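Local coordinates for protein BlEst2 (Bacillus licheniformis, PDB 6WPX) that probably hydrolyses ester bonds as a lipase or esterase, and is seen here in a propeptide form whose C-terminal domain has autoinhibitory effects, at residues P49-H54 and D79-L85; N67-A73 and I258-F264; R301-V307 and F379-F385. One frame throughout, in Å; residues are numbered along the deposited sequence.

Interaction 1 (P49-H54 and D79-L85); sequences PIVFVH and DAAFIDL
Phe52 and Phe82, paired on neighbouring parallel strands of a beta-alpha-beta unit in the alpha/beta-hydrolase-like sheet, point the same way and set their rings nearly parallel, planes 9° apart. Slid past one another, the rings barely overlap, and the closest approach is Phe52 CD2 to Phe82 CE2, 3.4 Å. Ala80 CB meets the edge of the Phe52 ring, where a small methyl fits. On the other face Val51 CG2 touches Ala81 CB, and Val53 CG1 reaches Leu85 CD1 at 3.7 Å. The backbones are joined by Ile50 N to Asp79 O, Ala81 N to Ile50 O (2.8 Å) and Phe52 N to Ala81 O. Beyond these the strands splay, and a water donates to both Phe52 O and Ile83 O. His54 links the diverging chains: with CG between the backbone N and the carbonyl carbon (chi1 67°), NE2 accepts a nearly straight bond, in the ring plane, from Leu85 N at 2.8 Å. A leucine here would probably leave Leu85 N without its acceptor and let the chain after strand 80-83 drift. Apolar side chains line both faces of this strand pair, while an imidazole and a water supply polar links where backbone pairing gives out.

Interaction 2 (N67-A73 and I258-F264); sequences NDMAEQA and IKGNLTF
Two helix N-termini meet at an Asx turn, in which Asn67 OD1 accepts from Met69 N while also taking Gly260 N of the other helix. The Gly260 bond is 2.9 Å long and almost straight, whereas Met69 N, at 3.2 Å, stands above the amide carbonyl plane. The same amide donates through ND2 to Ile258 O at 2.8 Å, so an asparagine, with a donor and an acceptor side by side, suits the place; Ala62 O is a further partner of ND2. Next to it Asp68 OD1 uses its syn lone pair to accept from Asn261 N (2.9 Å), and a water bridges OD1 to Asn261 OD1. Gln72 NE2 donates to Asp68 OD2 at 2.8 Å, which steadies the carboxylate.

In this alpha/beta hydrolase-like domain helix 69-75 links strands 50-53 and 80-83, and the segments 69-73 and 260-264 cross at -51°. Glycine suits position 260 because its CA faces Asp68, Met69 and Gln72 at close range; Gln72 CG lies 3.4 Å from Gly260 C. Deeper in, Phe264 swings CG anti to its own N (chi1 -172°) and presents one face to Gln72 O and Ala73 N. Met69 SD comes to the edge of that ring, 3.8 Å from Phe264 CD2, in a Met-aromatic contact, while Ala73 CB touches Phe264 CE2.

Interaction 3 (R301-V307 and F379-F385); sequences REEEFAV and FLFIVTF
Glu303 OE1 is gripped by Arg301 of its own strand, through NE at 3.1 Å in a salt bridge and through NH2 in a weak bond, and lies 3.7 Å from Phe379 CZ across the interface. NE approaches from above the carboxylate plane. Phe379 stands edge-on under the centre of the guanidinium, CZ 3.7 Å from Arg301 CZ, the two planes 80° apart. A long, flexible arginine suits this border: its apolar CG packs on Phe379 CE2, while the charge is met by Glu303.

Further along, the contact turns largely apolar. Phe305 CD1 abuts the edge of the Phe381 ring at CZ (3.4 Å), the planes being oblique. Val383 CG2 sits over the centre of the Phe305 ring, 3.8 Å from its centroid, in a CH-pi contact; with CG1 anti to the backbone N (chi1 -179°), the valine's other branch packs over a face of Phe385. That ring offers its edge to Ala306 O.

The two strands belong to different antiparallel sheets of a beta-sandwich. Strand 300-307 is hydrogen-bonded to strand 365-372 and strand 377-386 to strand 290-297, while Arg465, on strand 462-473 of a third sheet, makes a cation-pi contact with Phe385.

Overall arrangement
Interactions 1 and 2 form one continuous piece of the alpha/beta domain, their centres about 13 Å apart. Helix 69-75 is common ground: it supplies one side of interaction 2 and lies against both strands of interaction 1, with Met69 CG 3.4 Å from Phe52 CE1. Helix 260-267, from much later in the chain, closes over the same sheet, Phe264 CE2 lying 3.8 Å from Ile50 CD1. In lipases of this fold the turn after the strand equivalent to 50-53 commonly contributes to the oxyanion hole, so interaction 1 probably borders the active site. Interaction 3 belongs to a separate beta-sandwich, with its centre about 43 Å from that of interaction 1 and about 40 Å from that of interaction 2.

Interaction 1 (P49-H54 and D79-L85)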
loop_
_atom_site.group_PDB
_atom_site.type_symbol
_atom_site.label_atom_id
_atom_site.label_comp_id
_atom_site.label_asym_id
_atom_site.label_seq_id
_atom_site.Cartn_x
_atom_site.Cartn_y
_atom_site.Cartn_z
ATOM N N PRO A 49 23.248 1.233 -19.261
ATOM C CA PRO A 49 21.887 1.563 -19.695
ATOM C C PRO A 49 20.888 1.340 -18.544
ATOM O O PRO A 49 21.122 0.525 -17.645
ATOM C CB PRO A 49 21.623 0.562 -20.831
ATOM C CG PRO A 49 23.028 0.059 -21.233
ATOM C CD PRO A 49 23.773 0.037 -19.960
ATOM N N ILE A 50 19.786 2.082 -18.561
ATOM C CA ILE A 50 18.773 1.934 -17.507
ATOM C C ILE A 50 17.572 1.213 -18.049
ATOM O O ILE A 50 17.036 1.612 -19.075
ATOM C CB ILE A 50 18.353 3.297 -16.900
ATOM C CG1 ILE A 50 19.546 4.111 -16.381
ATOM C CG2 ILE A 50 17.286 3.102 -15.828
ATOM C CD1 ILE A 50 19.252 5.621 -16.374
ATOM N N VAL A 51 17.101 0.208 -17.320
ATOM C CA VAL A 51 15.845 -0.462 -17.642
ATOM C C VAL A 51 14.815 0.067 -16.645
ATOM O O VAL A 51 14.971 -0.111 -15.436
ATOM C CB VAL A 51 15.941 -2.003 -17.629
ATOM C CG1 VAL A 51 14.559 -2.643 -17.838
ATOM C CG2 VAL A 51 16.916 -2.478 -18.689
ATOM N N PHE A 52 13.773 0.728 -17.167
ATOM C CA PHE A 52 12.702 1.300 -16.349
ATOM C C PHE A 52 11.596 0.293 -16.199
ATOM O O PHE A 52 11.113 -0.248 -17.195
ATOM C CB PHE A 52 12.213 2.630 -16.937
ATOM C CG PHE A 52 13.238 3.732 -16.787
ATOM C CD1 PHE A 52 13.291 4.508 -15.624
ATOM C CD2 PHE A 52 14.150 4.002 -17.805
ATOM C CE1 PHE A 52 14.232 5.534 -15.492
ATOM C CE2 PHE A 52 15.064 5.059 -17.686
ATOM C CZ PHE A 52 15.099 5.812 -16.527
ATOM N N VAL A 53 11.247 -0.015 -14.931
ATOM C CA VAL A 53 10.260 -1.043 -14.584
ATOM C C VAL A 53 9.057 -0.412 -13.883
ATOM O O VAL A 53 9.209 0.173 -12.810
ATOM C CB VAL A 53 10.890 -2.214 -13.780
ATOM C CG1 VAL A 53 9.865 -3.336 -13.528
ATOM C CG2 VAL A 53 12.118 -2.779 -14.495
ATOM N N HIS A 54 7.878 -0.502 -14.519
ATOM C CA HIS A 54 6.626 0.055 -13.999
ATOM C C HIS A 54 6.115 -0.709 -12.753
ATOM O O HIS A 54 6.619 -1.787 -12.402
ATOM C CB HIS A 54 5.541 0.046 -15.084
ATOM C CG HIS A 54 5.123 -1.352 -15.468
ATOM N ND1 HIS A 54 4.207 -2.067 -14.715
ATOM C CD2 HIS A 54 5.558 -2.132 -16.484
ATOM C CE1 HIS A 54 4.086 -3.242 -15.321
ATOM N NE2 HIS A 54 4.891 -3.325 -16.386
ATOM N N ASP A 79 21.633 5.504 -22.042
ATOM C CA ASP A 79 20.781 4.686 -22.900
ATOM C C ASP A 79 19.760 4.074 -21.959
ATOM O O ASP A 79 19.981 4.036 -20.735
ATOM C CB ASP A 79 21.567 3.618 -23.644
ATOM C CG ASP A 79 22.217 4.185 -24.878
ATOM O OD1 ASP A 79 21.489 4.793 -25.721
ATOM O OD2 ASP A 79 23.440 4.032 -25.008
ATOM N N ALA A 80 18.601 3.669 -22.509
ATOM C CA ALA A 80 17.532 3.172 -21.663
ATOM C C ALA A 80 16.664 2.207 -22.402
ATOM O O ALA A 80 16.661 2.202 -23.631
ATOM C CB ALA A 80 16.688 4.346 -21.143
ATOM N N ALA A 81 15.929 1.379 -21.655
ATOM C CA ALA A 81 14.965 0.416 -22.195
ATOM C C ALA A 81 13.758 0.423 -21.260
ATOM O O ALA A 81 13.878 0.809 -20.104
ATOM C CB ALA A 81 15.582 -0.979 -22.303
ATOM N N PHE A 82 12.590 0.122 -21.795
ATOM C CA PHE A 82 11.334 0.185 -21.040
ATOM C C PHE A 82 10.631 -1.116 -21.286
ATOM O O PHE A 82 10.585 -1.565 -22.426
ATOM C CB PHE A 82 10.484 1.384 -21.541
ATOM C CG PHE A 82 11.235 2.700 -21.458
ATOM C CD1 PHE A 82 12.071 3.112 -22.492
ATOM C CD2 PHE A 82 11.154 3.492 -20.319
ATOM C CE1 PHE A 82 12.815 4.300 -22.387
ATOM C CE2 PHE A 82 11.876 4.694 -20.220
ATOM C CZ PHE A 82 12.725 5.074 -21.238
ATOM N N ILE A 83 10.101 -1.731 -20.232
ATOM C CA ILE A 83 9.465 -3.036 -20.334
ATOM C C ILE A 83 8.031 -3.039 -19.803
ATOM O O ILE A 83 7.703 -2.315 -18.858
ATOM C CB ILE A 83 10.366 -4.096 -19.617
ATOM C CG1 ILE A 83 9.860 -5.549 -19.875
ATOM C CG2 ILE A 83 10.520 -3.781 -18.093
ATOM C CD1 ILE A 83 10.814 -6.646 -19.556
ATOM N N ASP A 84 7.187 -3.875 -20.417
ATOM C CA ASP A 84 5.843 -4.121 -19.949
ATOM C C ASP A 84 5.920 -5.486 -19.277
ATOM O O ASP A 84 6.330 -6.461 -19.909
ATOM C CB ASP A 84 4.834 -4.227 -21.108
ATOM C CG ASP A 84 4.504 -2.926 -21.799
ATOM O OD1 ASP A 84 4.925 -1.876 -21.304
ATOM O OD2 ASP A 84 3.800 -2.963 -22.832
ATOM N N LEU A 85 5.563 -5.549 -18.003
ATOM C CA LEU A 85 5.439 -6.804 -17.266
ATOM C C LEU A 85 3.960 -6.968 -17.079
ATOM O O LEU A 85 3.199 -6.181 -17.660
ATOM C CB LEU A 85 6.172 -6.748 -15.910
ATOM C CG LEU A 85 7.701 -6.514 -15.952
ATOM C CD1 LEU A 85 8.280 -6.548 -14.549
ATOM C CD2 LEU A 85 8.413 -7.567 -16.847
HETATM O O HOH W 1 8.341 -0.090 -17.546
#

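Interaction 2 (N67-A73 and I258-F264)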
loop_
_atom_site.group_PDB
_atom_site.type_symbol
_atom_site.label_atom_id
_atom_site.label_comp_id
_atom_site.label_asym_id
_atom_site.label_seq_id
_atom_site.Cartn_x
_atom_site.Cartn_y
_atom_site.Cartn_z
ATOM N N ASN A 67 5.117 12.621 -18.740
ATOM C CA ASN A 67 6.399 12.285 -18.120
ATOM C C ASN A 67 7.538 12.396 -19.137
ATOM O O ASN A 67 7.373 12.004 -20.285
ATOM C CB ASN A 67 6.331 10.854 -17.529
ATOM C CG ASN A 67 7.372 10.564 -16.482
ATOM O OD1 ASN A 67 8.337 11.318 -16.304
ATOM N ND2 ASN A 67 7.176 9.495 -15.723
ATOM N N ASP A 68 8.692 12.924 -18.707
ATOM C CA ASP A 68 9.893 13.121 -19.544
ATOM C C ASP A 68 11.067 12.242 -19.114
ATOM O O ASP A 68 12.204 12.561 -19.442
ATOM C CB ASP A 68 10.326 14.599 -19.518
ATOM C CG ASP A 68 10.793 15.086 -18.148
ATOM O OD1 ASP A 68 10.363 14.512 -17.138
ATOM O OD2 ASP A 68 11.621 16.005 -18.103
ATOM N N MET A 69 10.806 11.148 -18.386
ATOM C CA MET A 69 11.869 10.242 -17.911
ATOM C C MET A 69 12.827 9.741 -19.016
ATOM O O MET A 69 14.045 9.742 -18.806
ATOM C CB MET A 69 11.274 9.058 -17.146
ATOM C CG MET A 69 12.318 8.204 -16.471
ATOM S SD MET A 69 13.298 9.091 -15.194
ATOM C CE MET A 69 12.193 8.920 -13.770
ATOM N N ALA A 70 12.287 9.312 -20.179
ATOM C CA ALA A 70 13.131 8.840 -21.279
ATOM C C ALA A 70 14.091 9.954 -21.758
ATOM O O ALA A 70 15.280 9.703 -21.991
ATOM C CB ALA A 70 12.265 8.354 -22.436
ATOM N N GLU A 71 13.557 11.185 -21.895
ATOM C CA GLU A 71 14.316 12.367 -22.326
ATOM C C GLU A 71 15.357 12.715 -21.260
ATOM O O GLU A 71 16.472 13.073 -21.605
ATOM C CB GLU A 71 13.360 13.545 -22.577
ATOM C CG GLU A 71 14.025 14.817 -23.062
ATOM C CD GLU A 71 13.082 15.964 -23.393
ATOM O OE1 GLU A 71 12.124 16.199 -22.618
ATOM O OE2 GLU A 71 13.339 16.665 -24.397
ATOM N N GLN A 72 15.001 12.586 -19.982
ATOM C CA GLN A 72 15.926 12.835 -18.864
ATOM C C GLN A 72 17.134 11.888 -18.951
ATOM O O GLN A 72 18.269 12.330 -18.824
ATOM C CB GLN A 72 15.204 12.648 -17.513
ATOM C CG GLN A 72 14.226 13.784 -17.200
ATOM C CD GLN A 72 14.907 15.077 -16.848
ATOM O OE1 GLN A 72 16.043 15.105 -16.362
ATOM N NE2 GLN A 72 14.234 16.181 -17.109
ATOM N N ALA A 73 16.879 10.604 -19.196
ATOM C CA ALA A 73 17.924 9.585 -19.331
ATOM C C ALA A 73 18.819 9.901 -20.526
ATOM O O ALA A 73 20.040 9.991 -20.371
ATOM C CB ALA A 73 17.295 8.199 -19.474
ATOM N N ILE A 258 7.898 9.403 -9.994
ATOM C CA ILE A 258 8.377 8.876 -11.285
ATOM C C ILE A 258 8.526 9.942 -12.338
ATOM O O ILE A 258 8.901 9.615 -13.468
ATOM C CB ILE A 258 7.568 7.676 -11.829
ATOM C CG1 ILE A 258 6.079 8.023 -12.044
ATOM C CG2 ILE A 258 7.793 6.491 -10.920
ATOM C CD1 ILE A 258 5.363 7.072 -13.055
ATOM N N LYS A 259 8.176 11.200 -12.011
ATOM C CA LYS A 259 8.309 12.303 -12.983
ATOM C C LYS A 259 9.796 12.564 -13.207
ATOM O O LYS A 259 10.517 12.902 -12.264
ATOM C CB LYS A 259 7.581 13.578 -12.502
ATOM C CG LYS A 259 6.060 13.422 -12.319
ATOM C CD LYS A 259 5.317 13.114 -13.633
ATOM C CE LYS A 259 3.808 13.116 -13.457
ATOM N NZ LYS A 259 3.107 12.596 -14.671
ATOM N N GLY A 260 10.241 12.334 -14.438
ATOM C CA GLY A 260 11.628 12.511 -14.853
ATOM C C GLY A 260 12.305 13.763 -14.344
ATOM O O GLY A 260 13.349 13.677 -13.677
ATOM N N ASN A 261 11.711 14.938 -14.634
ATOM C CA ASN A 261 12.269 16.235 -14.211
ATOM C C ASN A 261 12.438 16.358 -12.687
ATOM O O ASN A 261 13.299 17.096 -12.233
ATOM C CB ASN A 261 11.458 17.404 -14.765
ATOM C CG ASN A 261 10.082 17.522 -14.161
ATOM O OD1 ASN A 261 9.265 16.608 -14.232
ATOM N ND2 ASN A 261 9.797 18.659 -13.565
ATOM N N LEU A 262 11.644 15.627 -11.917
ATOM C CA LEU A 262 11.723 15.686 -10.476
ATOM C C LEU A 262 12.749 14.708 -9.898
ATOM O O LEU A 262 13.543 15.107 -9.056
ATOM C CB LEU A 262 10.332 15.432 -9.831
ATOM C CG LEU A 262 9.188 16.453 -10.146
ATOM C CD1 LEU A 262 7.900 16.067 -9.398
ATOM C CD2 LEU A 262 9.580 17.895 -9.754
ATOM N N THR A 263 12.726 13.442 -10.314
ATOM C CA THR A 263 13.572 12.437 -9.649
ATOM C C THR A 263 14.759 11.922 -10.446
ATOM O O THR A 263 15.704 11.460 -9.802
ATOM C CB THR A 263 12.744 11.271 -9.135
ATOM O OG1 THR A 263 12.022 10.704 -10.225
ATOM C CG2 THR A 263 11.802 11.695 -7.994
ATOM N N PHE A 264 14.759 12.006 -11.797
ATOM C CA PHE A 264 15.963 11.571 -12.500
ATOM C C PHE A 264 17.217 12.308 -11.968
ATOM O O PHE A 264 18.197 11.617 -11.678
ATOM C CB PHE A 264 15.881 11.718 -14.035
ATOM C CG PHE A 264 17.067 11.082 -14.715
ATOM C CD1 PHE A 264 18.253 11.795 -14.895
ATOM C CD2 PHE A 264 17.013 9.754 -15.147
ATOM C CE1 PHE A 264 19.383 11.180 -15.442
ATOM C CE2 PHE A 264 18.142 9.140 -15.703
ATOM C CZ PHE A 264 19.320 9.869 -15.858
HETATM O O HOH W 2 7.971 15.007 -16.013
#

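Interaction 3 (R301-V307 and F379-F385)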
loop_
_atom_site.group_PDB
_atom_site.type_symbol
_atom_site.label_atom_id
_atom_site.label_comp_id
_atom_site.label_asym_id
_atom_site.label_seq_id
_atom_site.Cartn_x
_atom_site.Cartn_y
_atom_site.Cartn_z
ATOM N N ARG A 301 -28.075 4.126 2.921
ATOM C CA ARG A 301 -27.302 3.372 3.892
ATOM C C ARG A 301 -26.763 4.352 4.898
ATOM O O ARG A 301 -26.103 5.331 4.532
ATOM C CB ARG A 301 -26.145 2.580 3.253
ATOM C CG ARG A 301 -25.260 1.829 4.275
ATOM C CD ARG A 301 -25.997 0.615 4.809
ATOM N NE ARG A 301 -25.163 -0.297 5.579
ATOM C CZ ARG A 301 -24.862 -1.537 5.211
ATOM N NH1 ARG A 301 -25.278 -2.012 4.045
ATOM N NH2 ARG A 301 -24.111 -2.300 5.990
ATOM N N GLU A 302 -27.023 4.072 6.167
ATOM C CA GLU A 302 -26.507 4.897 7.246
ATOM C C GLU A 302 -25.601 4.053 8.111
ATOM O O GLU A 302 -25.894 2.879 8.353
ATOM C CB GLU A 302 -27.632 5.525 8.069
ATOM C CG GLU A 302 -28.602 6.367 7.246
ATOM C CD GLU A 302 -29.593 7.231 8.010
ATOM O OE1 GLU A 302 -29.822 8.370 7.552
ATOM O OE2 GLU A 302 -30.184 6.772 9.016
ATOM N N GLU A 303 -24.489 4.648 8.557
ATOM C CA GLU A 303 -23.531 4.001 9.453
ATOM C C GLU A 303 -23.229 4.932 10.597
ATOM O O GLU A 303 -22.746 6.047 10.381
ATOM C CB GLU A 303 -22.208 3.624 8.726
ATOM C CG GLU A 303 -22.329 2.436 7.787
ATOM C CD GLU A 303 -22.613 1.069 8.389
ATOM O OE1 GLU A 303 -22.881 0.142 7.592
ATOM O OE2 GLU A 303 -22.610 0.924 9.634
ATOM N N GLU A 304 -23.528 4.488 11.805
ATOM C CA GLU A 304 -23.239 5.283 12.991
ATOM C C GLU A 304 -21.809 5.015 13.422
ATOM O O GLU A 304 -21.253 3.969 13.116
ATOM C CB GLU A 304 -24.191 4.938 14.142
ATOM C CG GLU A 304 -25.607 5.442 13.935
ATOM C CD GLU A 304 -26.521 5.227 15.127
ATOM O OE1 GLU A 304 -26.218 4.367 15.985
ATOM O OE2 GLU A 304 -27.555 5.923 15.201
ATOM N N PHE A 305 -21.210 5.966 14.099
ATOM C CA PHE A 305 -19.876 5.797 14.653
ATOM C C PHE A 305 -19.694 6.734 15.823
ATOM O O PHE A 305 -20.132 7.878 15.780
ATOM C CB PHE A 305 -18.747 5.931 13.606
ATOM C CG PHE A 305 -18.512 7.297 13.009
ATOM C CD1 PHE A 305 -19.244 7.727 11.904
ATOM C CD2 PHE A 305 -17.522 8.128 13.509
ATOM C CE1 PHE A 305 -19.018 8.987 11.338
ATOM C CE2 PHE A 305 -17.295 9.393 12.946
ATOM C CZ PHE A 305 -18.032 9.808 11.854
ATOM N N ALA A 306 -19.051 6.231 16.865
ATOM C CA ALA A 306 -18.719 6.965 18.064
ATOM C C ALA A 306 -17.474 7.807 17.814
ATOM O O ALA A 306 -16.526 7.377 17.139
ATOM C CB ALA A 306 -18.455 5.995 19.210
ATOM N N VAL A 307 -17.486 9.014 18.368
ATOM C CA VAL A 307 -16.324 9.894 18.384
ATOM C C VAL A 307 -16.168 10.179 19.863
ATOM O O VAL A 307 -17.060 10.777 20.469
ATOM C CB VAL A 307 -16.458 11.189 17.545
ATOM C CG1 VAL A 307 -15.295 12.157 17.839
ATOM C CG2 VAL A 307 -16.515 10.867 16.051
ATOM N N PHE A 379 -19.636 -0.375 -0.858
ATOM C CA PHE A 379 -18.941 0.696 -0.171
ATOM C C PHE A 379 -17.941 0.218 0.852
ATOM O O PHE A 379 -17.983 -0.921 1.311
ATOM C CB PHE A 379 -19.959 1.661 0.489
ATOM C CG PHE A 379 -20.615 1.123 1.752
ATOM C CD1 PHE A 379 -20.014 1.295 2.999
ATOM C CD2 PHE A 379 -21.815 0.433 1.690
ATOM C CE1 PHE A 379 -20.604 0.794 4.152
ATOM C CE2 PHE A 379 -22.415 -0.056 2.849
ATOM C CZ PHE A 379 -21.801 0.119 4.070
ATOM N N LEU A 380 -17.060 1.125 1.230
ATOM C CA LEU A 380 -16.085 0.946 2.288
ATOM C C LEU A 380 -16.060 2.290 2.978
ATOM O O LEU A 380 -15.748 3.295 2.360
ATOM C CB LEU A 380 -14.703 0.558 1.732
ATOM C CG LEU A 380 -13.608 0.214 2.758
ATOM C CD1 LEU A 380 -14.054 -0.916 3.701
ATOM C CD2 LEU A 380 -12.322 -0.176 2.056
ATOM N N PHE A 381 -16.487 2.303 4.236
ATOM C CA PHE A 381 -16.603 3.495 5.073
ATOM C C PHE A 381 -15.473 3.487 6.058
ATOM O O PHE A 381 -15.324 2.528 6.810
ATOM C CB PHE A 381 -17.971 3.499 5.805
ATOM C CG PHE A 381 -18.086 4.574 6.862
ATOM C CD1 PHE A 381 -17.764 5.901 6.572
ATOM C CD2 PHE A 381 -18.501 4.261 8.149
ATOM C CE1 PHE A 381 -17.849 6.890 7.553
ATOM C CE2 PHE A 381 -18.612 5.257 9.131
ATOM C CZ PHE A 381 -18.297 6.570 8.822
ATOM N N ILE A 382 -14.656 4.559 6.055
ATOM C CA ILE A 382 -13.484 4.617 6.926
ATOM C C ILE A 382 -13.409 5.954 7.612
ATOM O O ILE A 382 -13.536 7.004 6.976
ATOM C CB ILE A 382 -12.155 4.311 6.149
ATOM C CG1 ILE A 382 -12.185 2.928 5.486
ATOM C CG2 ILE A 382 -10.886 4.473 7.021
ATOM C CD1 ILE A 382 -11.214 2.791 4.340
ATOM N N VAL A 383 -13.147 5.903 8.904
ATOM C CA VAL A 383 -12.918 7.088 9.724
ATOM C C VAL A 383 -11.514 6.965 10.300
ATOM O O VAL A 383 -11.176 5.919 10.852
ATOM C CB VAL A 383 -13.976 7.278 10.851
ATOM C CG1 VAL A 383 -13.696 8.549 11.667
ATOM C CG2 VAL A 383 -15.382 7.333 10.276
ATOM N N THR A 384 -10.703 8.019 10.197
ATOM C CA THR A 384 -9.409 8.002 10.880
ATOM C C THR A 384 -9.542 9.003 12.013
ATOM O O THR A 384 -10.327 9.940 11.904
ATOM C CB THR A 384 -8.198 8.282 9.960
ATOM O OG1 THR A 384 -8.128 9.687 9.745
ATOM C CG2 THR A 384 -8.254 7.506 8.635
ATOM N N PHE A 385 -8.811 8.792 13.101
ATOM C CA PHE A 385 -8.871 9.650 14.275
ATOM C C PHE A 385 -7.505 10.136 14.664
ATOM O O PHE A 385 -6.546 9.348 14.747
ATOM C CB PHE A 385 -9.442 8.890 15.490
ATOM C CG PHE A 385 -10.811 8.270 15.307
ATOM C CD1 PHE A 385 -10.964 7.070 14.612
ATOM C CD2 PHE A 385 -11.940 8.863 15.867
ATOM C CE1 PHE A 385 -12.222 6.503 14.435
ATOM C CE2 PHE A 385 -13.211 8.289 15.693
ATOM C CZ PHE A 385 -13.335 7.106 14.990
#